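Local structure of hypothetical signal peptide protein (Sinorhizobium meliloti, 3PJY) at residues R18-T23 against K114-S119. The protein is of unknown function, belongs to the DUF192 family and has been put forward as a putative transcription regulator. Residues are numbered along the deposited sequence; the frame is centred on the assembly and turned at random.
Sequences RTHDLT and KRLGVS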
loop_
_atom_site.group_PDB
_atom_site.type_symbol
_atom_site.label_atom_id
_atom_site.label_comp_id
_atom_site.label_asym_id
_atom_site.label_seq_id
_atom_site.Cartn_x
_atom_site.Cartn_y
_atom_site.Cartn_z
ATOM N N ARG B 18 10.408 6.458 -0.367
ATOM C CA ARG B 18 9.798 5.204 0.095
ATOM C C ARG B 18 8.299 5.357 0.277
ATOM O O ARG B 18 7.853 6.359 0.795
ATOM C CB ARG B 18 10.479 4.836 1.408
ATOM C CG ARG B 18 10.265 3.473 1.890
ATOM C CD ARG B 18 11.007 3.276 3.230
ATOM N NE ARG B 18 12.450 3.188 3.057
ATOM C CZ ARG B 18 13.120 2.086 2.698
ATOM N NH1 ARG B 18 12.465 0.941 2.472
ATOM N NH2 ARG B 18 14.444 2.120 2.608
ATOM N N THR B 19 7.535 4.364 -0.191
ATOM C CA THR B 19 6.087 4.396 -0.113
ATOM C C THR B 19 5.655 3.216 0.724
ATOM O O THR B 19 6.247 2.142 0.662
ATOM C CB THR B 19 5.446 4.371 -1.537
ATOM O OG1 THR B 19 4.018 4.589 -1.430
ATOM C CG2 THR B 19 5.738 3.117 -2.244
ATOM N N HIS B 20 4.625 3.440 1.532
ATOM C CA HIS B 20 4.053 2.378 2.352
ATOM C C HIS B 20 2.545 2.520 2.464
ATOM O O HIS B 20 2.052 3.549 2.861
ATOM C CB HIS B 20 4.641 2.358 3.735
ATOM C CG HIS B 20 4.345 1.089 4.480
ATOM N ND1 HIS B 20 5.200 0.009 4.479
ATOM C CD2 HIS B 20 3.286 0.744 5.264
ATOM C CE1 HIS B 20 4.661 -0.955 5.217
ATOM N NE2 HIS B 20 3.511 -0.519 5.715
ATOM N N ASP B 21 1.835 1.459 2.134
ATOM C CA ASP B 21 0.400 1.466 2.163
ATOM C C ASP B 21 -0.185 1.096 3.513
ATOM O O ASP B 21 0.360 0.234 4.249
ATOM C CB ASP B 21 -0.172 0.488 1.123
ATOM C CG ASP B 21 0.209 0.844 -0.291
ATOM O OD1 ASP B 21 0.209 2.029 -0.685
ATOM O OD2 ASP B 21 0.471 -0.076 -1.061
ATOM N N LEU B 22 -1.303 1.743 3.808
ATOM C CA LEU B 22 -2.098 1.508 4.988
ATOM C C LEU B 22 -3.555 1.388 4.610
ATOM O O LEU B 22 -4.012 1.942 3.584
ATOM C CB LEU B 22 -1.961 2.650 6.029
ATOM C CG LEU B 22 -0.563 3.066 6.448
ATOM C CD1 LEU B 22 -0.575 4.466 7.130
ATOM C CD2 LEU B 22 0.045 2.001 7.360
ATOM N N THR B 23 -4.319 0.722 5.467
ATOM C CA THR B 23 -5.781 0.706 5.351
ATOM C C THR B 23 -6.290 1.474 6.552
ATOM O O THR B 23 -5.913 1.185 7.683
ATOM C CB THR B 23 -6.324 -0.690 5.439
ATOM O OG1 THR B 23 -5.856 -1.439 4.318
ATOM C CG2 THR B 23 -7.843 -0.640 5.371
ATOM N N LYS B 114 8.286 5.081 13.542
ATOM C CA LYS B 114 9.661 4.531 13.472
ATOM C C LYS B 114 9.822 3.367 12.519
ATOM O O LYS B 114 10.794 3.313 11.737
ATOM C CB LYS B 114 10.131 4.162 14.854
ATOM C CG LYS B 114 10.470 5.375 15.676
ATOM C CD LYS B 114 11.765 6.126 15.222
ATOM C CE LYS B 114 11.823 7.592 15.778
ATOM N NZ LYS B 114 10.794 8.561 15.173
ATOM N N ARG B 115 8.907 2.416 12.588
ATOM C CA ARG B 115 8.961 1.252 11.722
ATOM C C ARG B 115 8.999 1.638 10.258
ATOM O O ARG B 115 9.734 0.995 9.478
ATOM C CB ARG B 115 7.773 0.308 11.957
ATOM C CG ARG B 115 7.685 -0.892 10.964
ATOM C CD ARG B 115 6.580 -1.850 11.446
ATOM N NE ARG B 115 5.188 -1.363 11.276
ATOM C CZ ARG B 115 4.468 -1.493 10.167
ATOM N NH1 ARG B 115 4.979 -2.014 9.051
ATOM N NH2 ARG B 115 3.194 -1.131 10.179
ATOM N N LEU B 116 8.306 2.717 9.894
ATOM C CA LEU B 116 8.148 3.125 8.483
ATOM C C LEU B 116 9.145 4.206 8.046
ATOM O O LEU B 116 9.164 4.559 6.870
ATOM C CB LEU B 116 6.709 3.533 8.218
ATOM C CG LEU B 116 5.628 2.464 8.446
ATOM C CD1 LEU B 116 4.243 3.074 8.072
ATOM C CD2 LEU B 116 5.938 1.195 7.652
ATOM N N GLY B 117 9.943 4.704 8.981
ATOM C CA GLY B 117 10.930 5.752 8.684
ATOM C C GLY B 117 10.291 7.057 8.239
ATOM O O GLY B 117 10.767 7.718 7.304
ATOM N N VAL B 118 9.186 7.395 8.888
ATOM C CA VAL B 118 8.430 8.612 8.611
ATOM C C VAL B 118 8.869 9.765 9.484
ATOM O O VAL B 118 9.250 9.574 10.626
ATOM C CB VAL B 118 6.927 8.292 8.778
ATOM C CG1 VAL B 118 6.053 9.587 8.694
ATOM C CG2 VAL B 118 6.510 7.330 7.714
ATOM N N SER B 119 8.881 10.976 8.904
ATOM C CA SER B 119 9.301 12.201 9.572
ATOM C C SER B 119 8.321 13.313 9.239
ATOM O O SER B 119 7.670 13.274 8.236
ATOM C CB SER B 119 10.671 12.689 9.048
ATOM O OG SER B 119 11.658 11.665 8.973
#
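The CD2 methyl of L116 sits squarely over the imidazole of H20, 3.3 Å from the ring centroid and only 3° off the normal, a CH-pi contact in which one carbon faces all five ring atoms. With CG of H20 anti to the backbone N the ring is carried out from the strand toward the helix, and chi2 of 93° turns its face to L116. The other methyl of L116, CD1, lies 3.8 Å from H20 CD2 and reaches L22 CD2 at 4.4 Å, a looser apolar touch. R115 approaches the NE2-CE1 side of the ring obliquely, its guanidinium plane turned 77° from the imidazole and NH1 3.9 Å from H20 NE2; no hydrogen bond joins the two. Instead both turn to D46, whose OD1 accepts from H20 NE2 and forms a salt bridge with R115 NH2. The contact thus lays the end of helix 112-116, closed by a Schellman motif at G117, against strand 19-27 of the mixed sheet. With an alanine in place of H20, L116 CD2 would probably lose the ring it packs on, and D46 one of its donors. Beyond the ring, the aliphatic part of R18 skirts the helix end, with CD 4.3 Å from L116 O.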